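Local coordinates for 2-aminomuconic 6-semialdehyde dehydrogenase (Pseudomonas sp., PDB 7BZV), which probably oxidises 2-aminomuconic 6-semialdehyde to 2-aminomuconate with NAD+, as a tetramer, in the meta-cleavage breakdown of 2-aminophenol, at residues Met276-Leu281 against Asn444-Arg449; Met271-Met276 against Ala308-Ala313; Leu417-Trp422 against Glu434-Gly439. All blocks are in the same frame, centred on the assembly; numbering follows the deposited sequence.

Interaction 1. Residues Met276-Leu281 against Asn444-Arg449; sequences MRALFL and NTWFLR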
ATOM      1  N   MET B 276       3.657 -21.258  30.189  1.00 26.69           N
ATOM      2  CA  MET B 276       4.296 -22.571  30.134  1.00 30.04           C
ATOM      3  C   MET B 276       4.883 -22.833  28.764  1.00 28.15           C
ATOM      4  O   MET B 276       5.960 -23.449  28.672  1.00 27.84           O
ATOM      5  CB  MET B 276       3.351 -23.706  30.526  1.00 32.64           C
ATOM      6  CG  MET B 276       3.051 -23.557  31.932  1.00 33.58           C
ATOM      7  SD  MET B 276       4.333 -24.313  33.008  1.00 30.57           S
ATOM      8  CE  MET B 276       5.463 -23.030  33.449  1.00 38.08           C
ATOM      9  N   ARG B 277       4.241 -22.341  27.700  1.00 22.19           N
ATOM     10  CA  ARG B 277       4.834 -22.506  26.376  1.00 28.88           C
ATOM     11  C   ARG B 277       6.016 -21.554  26.173  1.00 27.03           C
ATOM     12  O   ARG B 277       7.087 -21.965  25.700  1.00 27.92           O
ATOM     13  CB  ARG B 277       3.751 -22.302  25.310  1.00 31.14           C
ATOM     14  CG  ARG B 277       2.711 -23.440  25.304  1.00 34.93           C
ATOM     15  CD  ARG B 277       1.466 -23.156  24.468  1.00 35.96           C
ATOM     16  NE  ARG B 277       1.771 -22.697  23.118  1.00 49.00           N
ATOM     17  CZ  ARG B 277       2.047 -23.502  22.108  1.00 47.21           C
ATOM     18  NH1 ARG B 277       2.037 -24.816  22.308  1.00 45.88           N
ATOM     19  NH2 ARG B 277       2.299 -22.988  20.901  1.00 49.28           N
ATOM     20  N   ALA B 278       5.833 -20.278  26.514  1.00 27.13           N
ATOM     21  CA  ALA B 278       6.888 -19.276  26.341  1.00 24.52           C
ATOM     22  C   ALA B 278       8.156 -19.666  27.076  1.00 25.64           C
ATOM     23  O   ALA B 278       9.253 -19.248  26.684  1.00 27.53           O
ATOM     24  CB  ALA B 278       6.432 -17.901  26.849  1.00 25.87           C
ATOM     25  N   LEU B 279       8.024 -20.417  28.164  1.00 24.66           N
ATOM     26  CA  LEU B 279       9.181 -20.858  28.927  1.00 29.37           C
ATOM     27  C   LEU B 279       9.755 -22.186  28.430  1.00 29.48           C
ATOM     28  O   LEU B 279      10.977 -22.322  28.367  1.00 25.79           O
ATOM     29  CB  LEU B 279       8.844 -21.003  30.429  1.00 29.04           C
ATOM     30  CG  LEU B 279       8.414 -19.727  31.168  1.00 34.48           C
ATOM     31  CD1 LEU B 279       7.886 -20.020  32.564  1.00 26.46           C
ATOM     32  CD2 LEU B 279       9.535 -18.712  31.236  1.00 34.58           C
ATOM     33  N   PHE B 280       8.920 -23.184  28.083  1.00 22.44           N
ATOM     34  CA  PHE B 280       9.400 -24.565  27.988  1.00 26.62           C
ATOM     35  C   PHE B 280       9.082 -25.236  26.658  1.00 23.38           C
ATOM     36  O   PHE B 280       9.537 -26.356  26.419  1.00 25.78           O
ATOM     37  CB  PHE B 280       8.833 -25.406  29.167  1.00 25.72           C
ATOM     38  CG  PHE B 280       9.107 -24.810  30.518  1.00 24.76           C
ATOM     39  CD1 PHE B 280      10.400 -24.495  30.887  1.00 27.53           C
ATOM     40  CD2 PHE B 280       8.068 -24.542  31.413  1.00 29.39           C
ATOM     41  CE1 PHE B 280      10.668 -23.917  32.116  1.00 28.27           C
ATOM     42  CE2 PHE B 280       8.328 -23.947  32.639  1.00 28.84           C
ATOM     43  CZ  PHE B 280       9.633 -23.647  32.995  1.00 28.43           C
ATOM     44  N   LEU B 281       8.352 -24.581  25.762  1.00 25.70           N
ATOM     45  CA  LEU B 281       8.168 -25.166  24.442  1.00 27.37           C
ATOM     46  C   LEU B 281       9.525 -25.431  23.789  1.00 24.71           C
ATOM     47  O   LEU B 281      10.444 -24.616  23.882  1.00 25.40           O
ATOM     48  CB  LEU B 281       7.327 -24.232  23.559  1.00 29.11           C
ATOM     49  CG  LEU B 281       6.980 -24.824  22.204  1.00 27.22           C
ATOM     50  CD1 LEU B 281       6.015 -26.006  22.386  1.00 41.22           C
ATOM     51  CD2 LEU B 281       6.345 -23.778  21.247  1.00 33.07           C
ATOM     52  N   ASN B 444      -1.149 -11.118  25.460  1.00 22.64           N
ATOM     53  CA  ASN B 444      -2.037 -12.222  25.831  1.00 26.23           C
ATOM     54  C   ASN B 444      -1.896 -13.409  24.904  1.00 22.42           C
ATOM     55  O   ASN B 444      -2.855 -14.114  24.640  1.00 22.17           O
ATOM     56  CB  ASN B 444      -3.485 -11.751  25.905  1.00 22.24           C
ATOM     57  CG  ASN B 444      -3.708 -10.774  27.050  1.00 25.16           C
ATOM     58  OD1 ASN B 444      -2.925 -10.708  28.005  1.00 22.86           O
ATOM     59  ND2 ASN B 444      -4.744  -9.962  26.924  1.00 25.35           N
ATOM     60  N   THR B 445      -0.679 -13.623  24.404  1.00 22.59           N
ATOM     61  CA  THR B 445      -0.308 -14.790  23.614  1.00 24.73           C
ATOM     62  C   THR B 445       1.221 -14.794  23.535  1.00 27.39           C
ATOM     63  O   THR B 445       1.895 -13.923  24.092  1.00 23.14           O
ATOM     64  CB  THR B 445      -0.989 -14.733  22.249  1.00 26.80           C
ATOM     65  OG1 THR B 445      -0.781 -15.948  21.549  1.00 27.32           O
ATOM     66  CG2 THR B 445      -0.416 -13.612  21.408  1.00 24.84           C
ATOM     67  N   TRP B 446       1.756 -15.771  22.825  1.00 24.09           N
ATOM     68  CA  TRP B 446       3.193 -15.935  22.642  1.00 25.77           C
ATOM     69  C   TRP B 446       3.382 -16.827  21.414  1.00 29.46           C
ATOM     70  O   TRP B 446       2.632 -17.785  21.233  1.00 27.50           O
ATOM     71  CB  TRP B 446       3.866 -16.527  23.900  1.00 23.77           C
ATOM     72  CG  TRP B 446       5.299 -16.826  23.614  1.00 29.62           C
ATOM     73  CD1 TRP B 446       6.338 -15.937  23.573  1.00 30.34           C
ATOM     74  CD2 TRP B 446       5.849 -18.105  23.264  1.00 27.15           C
ATOM     75  NE1 TRP B 446       7.500 -16.592  23.237  1.00 28.28           N
ATOM     76  CE2 TRP B 446       7.221 -17.923  23.036  1.00 29.71           C
ATOM     77  CE3 TRP B 446       5.307 -19.399  23.136  1.00 28.60           C
ATOM     78  CZ2 TRP B 446       8.068 -18.974  22.652  1.00 27.43           C
ATOM     79  CZ3 TRP B 446       6.166 -20.469  22.779  1.00 24.55           C
ATOM     80  CH2 TRP B 446       7.528 -20.227  22.511  1.00 24.82           C
ATOM     81  N   PHE B 447       4.330 -16.467  20.543  1.00 23.14           N
ATOM     82  CA  PHE B 447       4.714 -17.288  19.385  1.00 28.24           C
ATOM     83  C   PHE B 447       3.549 -17.490  18.412  1.00 35.05           C
ATOM     84  O   PHE B 447       3.373 -18.572  17.856  1.00 28.90           O
ATOM     85  CB  PHE B 447       5.287 -18.631  19.866  1.00 28.26           C
ATOM     86  CG  PHE B 447       6.089 -19.406  18.825  1.00 23.55           C
ATOM     87  CD1 PHE B 447       6.833 -18.752  17.850  1.00 34.42           C
ATOM     88  CD2 PHE B 447       6.157 -20.795  18.879  1.00 29.58           C
ATOM     89  CE1 PHE B 447       7.602 -19.453  16.960  1.00 29.60           C
ATOM     90  CE2 PHE B 447       6.929 -21.513  17.992  1.00 40.02           C
ATOM     91  CZ  PHE B 447       7.643 -20.840  17.011  1.00 36.93           C
ATOM     92  N   LEU B 448       2.759 -16.440  18.188  1.00 33.07           N
ATOM     93  CA  LEU B 448       1.786 -16.384  17.083  1.00 31.18           C
ATOM     94  C   LEU B 448       2.402 -15.613  15.919  1.00 30.94           C
ATOM     95  O   LEU B 448       2.749 -14.416  16.060  1.00 32.66           O
ATOM     96  CB  LEU B 448       0.516 -15.690  17.584  1.00 41.96           C
ATOM     97  CG  LEU B 448      -0.849 -16.286  17.883  1.00 43.52           C
ATOM     98  CD1 LEU B 448      -1.817 -15.081  18.116  1.00 31.42           C
ATOM     99  CD2 LEU B 448      -1.264 -17.143  16.739  1.00 76.24           C
ATOM    100  N   ARG B 449       2.584 -16.277  14.772  1.00 32.65           N
ATOM    101  CA  ARG B 449       3.465 -15.761  13.719  1.00 35.52           C
ATOM    102  C   ARG B 449       2.651 -15.532  12.443  1.00 52.66           C
ATOM    103  O   ARG B 449       2.344 -16.480  11.709  1.00 62.17           O
ATOM    104  CB  ARG B 449       4.631 -16.727  13.476  1.00 35.75           C
ATOM    105  CG  ARG B 449       5.654 -16.833  14.613  1.00 28.87           C
ATOM    106  CD  ARG B 449       6.660 -15.693  14.458  1.00 26.91           C
ATOM    107  NE  ARG B 449       7.468 -15.786  13.231  1.00 36.06           N
ATOM    108  CZ  ARG B 449       7.424 -14.955  12.174  1.00 37.97           C
ATOM    109  NH1 ARG B 449       6.600 -13.900  12.068  1.00 31.95           N
ATOM    110  NH2 ARG B 449       8.227 -15.204  11.180  1.00 33.65           N
TER
HETATM  111  O   HOH W   1       1.763 -19.494  23.840  1.00 39.68           O
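Ala278 and Trp446 bring the backbones of Met276-Leu281 and Asn444-Arg449 nearest, their CA atoms 6.2 Å apart, where the last turn of helix 268-280 meets an irregular loop. The indole of Trp446 lies flat against that helix end. Ala278 CA sits 3.5 Å from the centroid of its six-membered ring and only 12° off the ring normal, a CH-pi contact over the face, while Ala278 CB rests 3.6 Å from Trp446 CG. Phe447 CB of the same loop lies over the opposite face, offset toward the rim, and the ring is thus sandwiched. CG of Trp446 stands anti to the backbone N (chi1 173°), which carries the indole across to the helix. At the ring edge, near its plane, Leu281 CD2 approaches Trp446 CZ3 to 3.7 Å; the same methyl reaches Phe447 CD2 at 3.8 Å, and one leucine branch serves both aromatic rings. A single water adds a polar link: it accepts from Arg277 NE (3.3 Å) and donates to Trp446 O (3.2 Å). The indole N-H is used outside the contact, Trp446 NE1 bonding to Leu288 O. Replacing Trp446 by an alanine would probably strip the aromatic face from Ala278, leave Leu281 CD2 with Phe447 alone of the two rings, and leave Leu288 O without its indole donor. Around this site, helix 95-119 packs on Arg277 and Leu281 through Ile101, strand 290-296 meets Ala278 at Ser290, and the loop itself continues from strand 440-443, whose Trp442 sets its ring edge-to-face with Trp446.

Interaction 2. Residues Met271-Met276 against Ala308-Ala313; sequences MLDGMM and AERIKA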
ATOM      1  N   MET B 271      -2.876 -16.943  30.995  1.00 24.52           N
ATOM      2  CA  MET B 271      -1.484 -16.550  31.133  1.00 22.33           C
ATOM      3  C   MET B 271      -0.625 -17.736  31.513  1.00 23.84           C
ATOM      4  O   MET B 271       0.434 -17.957  30.916  1.00 22.67           O
ATOM      5  CB  MET B 271      -1.373 -15.419  32.164  1.00 20.91           C
ATOM      6  CG  MET B 271       0.043 -15.035  32.554  1.00 21.85           C
ATOM      7  SD  MET B 271       0.855 -16.078  33.771  1.00 26.66           S
ATOM      8  CE  MET B 271      -0.224 -15.888  35.178  1.00 26.30           C
ATOM      9  N   LEU B 272      -1.089 -18.554  32.452  1.00 24.21           N
ATOM     10  CA  LEU B 272      -0.280 -19.699  32.836  1.00 24.51           C
ATOM     11  C   LEU B 272      -0.102 -20.655  31.664  1.00 26.79           C
ATOM     12  O   LEU B 272       0.999 -21.218  31.458  1.00 23.05           O
ATOM     13  CB  LEU B 272      -0.909 -20.441  34.017  1.00 25.51           C
ATOM     14  CG  LEU B 272      -0.706 -19.971  35.439  1.00 47.72           C
ATOM     15  CD1 LEU B 272      -1.421 -21.022  36.316  1.00 63.70           C
ATOM     16  CD2 LEU B 272       0.749 -19.870  35.772  1.00 43.80           C
ATOM     17  N   ASP B 273      -1.193 -20.916  30.930  1.00 25.98           N
ATOM     18  CA  ASP B 273      -1.090 -21.771  29.751  1.00 26.25           C
ATOM     19  C   ASP B 273      -0.064 -21.222  28.767  1.00 24.31           C
ATOM     20  O   ASP B 273       0.748 -21.962  28.194  1.00 26.25           O
ATOM     21  CB  ASP B 273      -2.432 -21.871  29.023  1.00 29.82           C
ATOM     22  CG  ASP B 273      -3.414 -22.772  29.718  1.00 37.36           C
ATOM     23  OD1 ASP B 273      -3.034 -23.505  30.637  1.00 31.75           O
ATOM     24  OD2 ASP B 273      -4.586 -22.729  29.330  1.00 34.15           O
ATOM     25  N   GLY B 274      -0.153 -19.916  28.504  1.00 24.40           N
ATOM     26  CA  GLY B 274       0.739 -19.280  27.546  1.00 25.60           C
ATOM     27  C   GLY B 274       2.175 -19.210  28.020  1.00 28.57           C
ATOM     28  O   GLY B 274       3.100 -19.454  27.248  1.00 28.91           O
ATOM     29  N   MET B 275       2.379 -18.902  29.293  1.00 22.97           N
ATOM     30  CA  MET B 275       3.731 -18.814  29.836  1.00 25.60           C
ATOM     31  C   MET B 275       4.409 -20.175  29.924  1.00 28.39           C
ATOM     32  O   MET B 275       5.627 -20.259  29.723  1.00 25.41           O
ATOM     33  CB  MET B 275       3.698 -18.136  31.195  1.00 23.83           C
ATOM     34  CG  MET B 275       3.471 -16.597  31.112  1.00 27.94           C
ATOM     35  SD  MET B 275       4.659 -15.769  30.050  1.00 27.09           S
ATOM     36  CE  MET B 275       6.213 -16.221  30.806  1.00 28.71           C
ATOM     37  N   MET B 276       3.657 -21.258  30.189  1.00 26.69           N
ATOM     38  CA  MET B 276       4.296 -22.571  30.134  1.00 30.04           C
ATOM     39  C   MET B 276       4.883 -22.833  28.764  1.00 28.15           C
ATOM     40  O   MET B 276       5.960 -23.449  28.672  1.00 27.84           O
ATOM     41  CB  MET B 276       3.351 -23.706  30.526  1.00 32.64           C
ATOM     42  CG  MET B 276       3.051 -23.557  31.932  1.00 33.58           C
ATOM     43  SD  MET B 276       4.333 -24.313  33.008  1.00 30.57           S
ATOM     44  CE  MET B 276       5.463 -23.030  33.449  1.00 38.08           C
ATOM     45  N   ALA B 308       5.018 -23.468  39.737  1.00 29.41           N
ATOM     46  CA  ALA B 308       5.746 -24.645  40.210  1.00 27.37           C
ATOM     47  C   ALA B 308       4.902 -25.918  40.105  1.00 31.41           C
ATOM     48  O   ALA B 308       5.421 -26.986  39.753  1.00 30.33           O
ATOM     49  CB  ALA B 308       6.214 -24.430  41.649  1.00 31.50           C
ATOM     50  N   GLU B 309       3.608 -25.844  40.425  1.00 26.70           N
ATOM     51  CA  GLU B 309       2.764 -27.024  40.238  1.00 26.47           C
ATOM     52  C   GLU B 309       2.618 -27.369  38.758  1.00 32.00           C
ATOM     53  O   GLU B 309       2.721 -28.541  38.376  1.00 29.21           O
ATOM     54  CB  GLU B 309       1.403 -26.798  40.868  1.00 28.29           C
ATOM     55  CG  GLU B 309       1.401 -26.590  42.357  1.00 29.66           C
ATOM     56  CD  GLU B 309       2.122 -27.683  43.157  1.00 36.88           C
ATOM     57  OE1 GLU B 309       2.136 -28.853  42.763  1.00 33.31           O
ATOM     58  OE2 GLU B 309       2.680 -27.354  44.204  1.00 31.85           O
ATOM     59  N   ARG B 310       2.414 -26.365  37.901  1.00 27.33           N
ATOM     60  CA  ARG B 310       2.256 -26.664  36.479  1.00 34.01           C
ATOM     61  C   ARG B 310       3.501 -27.353  35.924  1.00 35.01           C
ATOM     62  O   ARG B 310       3.406 -28.255  35.087  1.00 34.07           O
ATOM     63  CB  ARG B 310       1.960 -25.391  35.683  1.00 32.93           C
ATOM     64  CG  ARG B 310       0.545 -24.848  35.832  1.00 50.04           C
ATOM     65  CD  ARG B 310      -0.501 -25.747  35.149  1.00 56.28           C
ATOM     66  NE  ARG B 310      -0.274 -25.859  33.709  1.00 61.10           N
ATOM     67  CZ  ARG B 310      -0.873 -25.108  32.780  1.00 64.43           C
ATOM     68  NH1 ARG B 310      -1.764 -24.179  33.115  1.00 34.94           N
ATOM     69  NH2 ARG B 310      -0.580 -25.295  31.502  1.00 54.35           N
ATOM     70  N   ILE B 311       4.677 -26.930  36.376  1.00 30.56           N
ATOM     71  CA  ILE B 311       5.909 -27.562  35.938  1.00 29.55           C
ATOM     72  C   ILE B 311       5.934 -29.020  36.389  1.00 41.12           C
ATOM     73  O   ILE B 311       6.309 -29.919  35.623  1.00 32.90           O
ATOM     74  CB  ILE B 311       7.112 -26.754  36.457  1.00 30.89           C
ATOM     75  CG1 ILE B 311       7.178 -25.394  35.700  1.00 30.60           C
ATOM     76  CG2 ILE B 311       8.411 -27.553  36.295  1.00 39.60           C
ATOM     77  CD1 ILE B 311       8.082 -24.356  36.343  1.00 31.48           C
ATOM     78  N   LYS B 312       5.487 -29.286  37.618  1.00 40.07           N
ATOM     79  CA  LYS B 312       5.442 -30.665  38.089  1.00 38.93           C
ATOM     80  C   LYS B 312       4.607 -31.519  37.152  1.00 36.32           C
ATOM     81  O   LYS B 312       4.921 -32.690  36.917  1.00 49.26           O
ATOM     82  CB  LYS B 312       4.881 -30.752  39.523  1.00 43.47           C
ATOM     83  CG  LYS B 312       5.870 -30.548  40.653  1.00 53.09           C
ATOM     84  CD  LYS B 312       5.191 -30.655  42.049  1.00 80.02           C
ATOM     85  CE  LYS B 312       5.763 -29.656  43.074  1.00 76.06           C
ATOM     86  NZ  LYS B 312       4.825 -29.402  44.227  1.00 59.40           N
ATOM     87  N   ALA B 313       3.531 -30.963  36.613  1.00 37.09           N
ATOM     88  CA  ALA B 313       2.686 -31.732  35.708  1.00 41.12           C
ATOM     89  C   ALA B 313       3.212 -31.791  34.277  1.00 50.80           C
ATOM     90  O   ALA B 313       2.609 -32.480  33.442  1.00 44.04           O
ATOM     91  CB  ALA B 313       1.256 -31.157  35.709  1.00 55.62           C
TER
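Asp273 OD1 takes two hydrogen bonds from one guanidinium group, from Arg310 NH1 at 2.9 Å and from Arg310 NH2 at 3.2 Å. The grip is end-on, with both terminal nitrogens converging on a single oxygen, so neither bond is straight: the N-H...O angle is 149° for NH1, and the NH2 bond is more bent. OD1 lies close to the guanidinium plane, at its edge, but the carboxylate plane is turned 67° from it, and the pair is therefore not the flat, two-oxygen form of the salt bridge. NH1 meets OD1 nearly end-on to the C-O bond, whereas NH2 comes from the anti side and out of the carboxylate plane. Bends at both chi2 and chi3 curl the Arg310 chain so that its end reaches Asp273. Its guanidinium passes beside the helix 271-276, with Met276 CG and Leu272 O over one face. Nearer the backbone, Arg310 CB touches Met276 SD at 3.7 Å. The thioether then carries the contact inward, and Met276 CE lies 3.7 Å from Ile311 CG1, the two side chains crossing at about a right angle. The axes of the short helical segments approach to 11.1 Å with a signed crossing angle of -56°, a separation bridged by these long side chains. Leu307 adds to the apolar side around Met276. The chemistry thus grades from an ion pair at the exposed Asp273 to buried thioether and aliphatic contacts, which implies that hydrophobic packing and a partly solvated charge pairing join helices 268-280 and 297-312 together.

Interaction 3. Residues Leu417-Trp422 against Glu434-Gly439; sequences LAATIW and ELMRVG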
ATOM      1  N   LEU B 417      14.741  -9.179  20.771  1.00 32.85           N
ATOM      2  CA  LEU B 417      14.044 -10.034  19.837  1.00 26.27           C
ATOM      3  C   LEU B 417      12.534  -9.980  20.045  1.00 24.80           C
ATOM      4  O   LEU B 417      11.807  -9.651  19.108  1.00 27.50           O
ATOM      5  CB  LEU B 417      14.503 -11.482  19.936  1.00 23.52           C
ATOM      6  CG  LEU B 417      13.973 -12.350  18.786  1.00 43.00           C
ATOM      7  CD1 LEU B 417      14.243 -11.762  17.402  1.00 72.96           C
ATOM      8  CD2 LEU B 417      14.598 -13.756  18.899  1.00 60.35           C
ATOM      9  N   ALA B 418      12.060 -10.374  21.242  1.00 28.85           N
ATOM     10  CA  ALA B 418      10.635 -10.540  21.513  1.00 27.99           C
ATOM     11  C   ALA B 418      10.262 -10.197  22.950  1.00 24.06           C
ATOM     12  O   ALA B 418      11.105 -10.159  23.859  1.00 26.60           O
ATOM     13  CB  ALA B 418      10.177 -11.978  21.243  1.00 28.06           C
ATOM     14  N   ALA B 419       8.953  -9.959  23.141  1.00 23.56           N
ATOM     15  CA  ALA B 419       8.357  -9.787  24.455  1.00 25.16           C
ATOM     16  C   ALA B 419       6.945 -10.368  24.465  1.00 26.98           C
ATOM     17  O   ALA B 419       6.318 -10.520  23.419  1.00 22.60           O
ATOM     18  CB  ALA B 419       8.303  -8.315  24.882  1.00 22.75           C
ATOM     19  N   THR B 420       6.481 -10.750  25.658  1.00 25.25           N
ATOM     20  CA  THR B 420       5.104 -11.213  25.839  1.00 26.63           C
ATOM     21  C   THR B 420       4.535 -10.555  27.090  1.00 23.56           C
ATOM     22  O   THR B 420       5.123 -10.644  28.173  1.00 25.45           O
ATOM     23  CB  THR B 420       5.021 -12.745  25.915  1.00 26.94           C
ATOM     24  OG1 THR B 420       3.646 -13.162  26.095  1.00 28.95           O
ATOM     25  CG2 THR B 420       5.877 -13.296  27.041  1.00 23.48           C
ATOM     26  N   ILE B 421       3.404  -9.872  26.919  1.00 22.66           N
ATOM     27  CA  ILE B 421       2.748  -9.045  27.928  1.00 24.25           C
ATOM     28  C   ILE B 421       1.357  -9.611  28.207  1.00 23.82           C
ATOM     29  O   ILE B 421       0.578  -9.797  27.269  1.00 24.32           O
ATOM     30  CB  ILE B 421       2.540  -7.606  27.423  1.00 22.76           C
ATOM     31  CG1 ILE B 421       3.806  -7.020  26.767  1.00 38.57           C
ATOM     32  CG2 ILE B 421       2.009  -6.694  28.510  1.00 29.41           C
ATOM     33  CD1 ILE B 421       4.884  -6.903  27.719  1.00 41.93           C
ATOM     34  N   TRP B 422       0.991  -9.706  29.483  1.00 20.89           N
ATOM     35  CA  TRP B 422      -0.290 -10.280  29.913  1.00 24.11           C
ATOM     36  C   TRP B 422      -1.007  -9.248  30.784  1.00 21.11           C
ATOM     37  O   TRP B 422      -0.547  -8.931  31.889  1.00 23.95           O
ATOM     38  CB  TRP B 422      -0.078 -11.608  30.665  1.00 23.13           C
ATOM     39  CG  TRP B 422       0.447 -12.685  29.711  1.00 23.13           C
ATOM     40  CD1 TRP B 422       1.752 -12.878  29.336  1.00 23.35           C
ATOM     41  CD2 TRP B 422      -0.323 -13.629  28.954  1.00 18.97           C
ATOM     42  NE1 TRP B 422       1.835 -13.878  28.417  1.00 27.71           N
ATOM     43  CE2 TRP B 422       0.585 -14.348  28.149  1.00 22.81           C
ATOM     44  CE3 TRP B 422      -1.681 -13.947  28.889  1.00 27.75           C
ATOM     45  CZ2 TRP B 422       0.186 -15.376  27.322  1.00 23.60           C
ATOM     46  CZ3 TRP B 422      -2.075 -14.954  28.053  1.00 22.01           C
ATOM     47  CH2 TRP B 422      -1.141 -15.657  27.273  1.00 23.23           C
ATOM     48  N   GLU B 434       3.943  -1.576  22.844  1.00 23.97           N
ATOM     49  CA  GLU B 434       4.598  -0.766  21.814  1.00 24.34           C
ATOM     50  C   GLU B 434       5.935  -0.205  22.269  1.00 31.00           C
ATOM     51  O   GLU B 434       6.762   0.150  21.424  1.00 26.71           O
ATOM     52  CB  GLU B 434       3.725   0.422  21.378  1.00 28.36           C
ATOM     53  CG  GLU B 434       2.559   0.092  20.475  1.00 52.73           C
ATOM     54  CD  GLU B 434       1.652   1.297  20.231  1.00 65.50           C
ATOM     55  OE1 GLU B 434       0.391   1.128  20.307  1.00 30.25           O
ATOM     56  OE2 GLU B 434       2.213   2.396  19.992  1.00 51.74           O
ATOM     57  N   LEU B 435       6.134  -0.031  23.570  1.00 25.71           N
ATOM     58  CA  LEU B 435       7.374   0.509  24.093  1.00 26.57           C
ATOM     59  C   LEU B 435       8.433  -0.557  24.298  1.00 28.17           C
ATOM     60  O   LEU B 435       9.553  -0.217  24.670  1.00 24.40           O
ATOM     61  CB  LEU B 435       7.085   1.236  25.409  1.00 24.78           C
ATOM     62  CG  LEU B 435       6.341   2.571  25.258  1.00 30.07           C
ATOM     63  CD1 LEU B 435       5.915   3.093  26.638  1.00 35.19           C
ATOM     64  CD2 LEU B 435       7.187   3.607  24.491  1.00 37.13           C
ATOM     65  N   MET B 436       8.090  -1.832  24.135  1.00 23.19           N
ATOM     66  CA  MET B 436       9.079  -2.895  24.197  1.00 23.17           C
ATOM     67  C   MET B 436      10.047  -2.711  23.039  1.00 30.02           C
ATOM     68  O   MET B 436       9.610  -2.580  21.894  1.00 24.02           O
ATOM     69  CB  MET B 436       8.411  -4.278  24.085  1.00 21.43           C
ATOM     70  CG  MET B 436       7.449  -4.600  25.211  1.00 28.00           C
ATOM     71  SD  MET B 436       8.330  -4.795  26.781  1.00 27.09           S
ATOM     72  CE  MET B 436       8.166  -3.189  27.522  1.00 29.00           C
ATOM     73  N   ARG B 437      11.352  -2.746  23.307  1.00 24.99           N
ATOM     74  CA  ARG B 437      12.337  -2.521  22.236  1.00 22.43           C
ATOM     75  C   ARG B 437      12.668  -3.865  21.598  1.00 27.10           C
ATOM     76  O   ARG B 437      13.714  -4.478  21.835  1.00 23.96           O
ATOM     77  CB  ARG B 437      13.583  -1.826  22.770  1.00 28.23           C
ATOM     78  CG  ARG B 437      14.294  -0.971  21.673  1.00 44.76           C
ATOM     79  CD  ARG B 437      15.697  -0.562  22.041  1.00 86.25           C
ATOM     80  NE  ARG B 437      16.564  -1.718  22.245  1.00119.12           N
ATOM     81  CZ  ARG B 437      17.512  -2.113  21.399  1.00118.24           C
ATOM     82  NH1 ARG B 437      17.733  -1.442  20.270  1.00116.65           N
ATOM     83  NH2 ARG B 437      18.241  -3.184  21.689  1.00110.78           N
ATOM     84  N   VAL B 438      11.730  -4.365  20.800  1.00 22.42           N
ATOM     85  CA  VAL B 438      11.806  -5.723  20.289  1.00 19.68           C
ATOM     86  C   VAL B 438      11.216  -5.731  18.889  1.00 21.78           C
ATOM     87  O   VAL B 438      10.533  -4.786  18.477  1.00 24.31           O
ATOM     88  CB  VAL B 438      11.058  -6.723  21.201  1.00 27.33           C
ATOM     89  CG1 VAL B 438      11.651  -6.711  22.633  1.00 29.77           C
ATOM     90  CG2 VAL B 438       9.590  -6.407  21.187  1.00 25.53           C
ATOM     91  N   GLY B 439      11.461  -6.821  18.160  1.00 24.37           N
ATOM     92  CA  GLY B 439      10.842  -6.978  16.859  1.00 27.63           C
ATOM     93  C   GLY B 439       9.412  -7.466  16.926  1.00 21.32           C
ATOM     94  O   GLY B 439       8.603  -7.139  16.044  1.00 25.36           O
TER
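This is a buried, mainly apolar contact inside a beta-alpha-beta unit, where strand 418-422 is covered by the connection that leads from helix 426-435 into strand 440-443. Alternation along the strand supplies the evidence: the CB atoms of Ala419 and Ile421 point toward Glu434-Gly439, that of Thr420 away. Met436 reaches across to both inward-facing residues, its CG 3.8 Å from Ala419 CB and its SD 4.1 Å from Ile421 CD1. With CG anti to the carbonyl carbon (chi1 -62°), the CB-CG bond of Met436 runs along the strand, so CG and SD lie beside Ala419 and SD also nears Ile421. Val438 works closer to the backbone. Val438 CB stands 3.7 Å from Leu417 O, and Val438 CG1 the same distance from Ala418 O, so Val438 packs chiefly against peptide groups, with Ala419 CB farther off. The polar link between the segments is weak: Gly439 N donates to Leu417 O at 3.0 Å with an N-H...O angle of 134°. Between Met436 and Val438, Arg437 forms the centre of an inverse gamma turn. A second subunit borders the connection, Lys142 NZ of that subunit bonding to Met436 O. Strand 440-443 then pairs parallel with strand 418-422 through Ile440 and Trp442, at one margin of the seven-stranded sheet within this chain. Parallel strands joined through a helix are the hallmark of the beta-alpha-beta crossover, here in an alpha/beta domain of the aldehyde dehydrogenase fold.

From the N terminus, helix 268-280 comes first and serves two contacts. Of these two, interaction 2 closes the shorter loop, returning through strand 290-296 to helix 297-312. Interaction 1 opens on the same helix, shares Met276 with interaction 2, and closes only in the loop after strand 440-443; the segments of these two alternate, so they cross. Interaction 3, the shortest closure of the three, is nested within the loop of interaction 1 and in series with interaction 2. Trp422 packs on Met271 and Met275, joining strand 418-422 to the helix, while Asn444 N to Ile421 O, a probable hydrogen bond of 2.8 Å, joins interactions 1 and 3. Together they tie helices to the seven-stranded sheet.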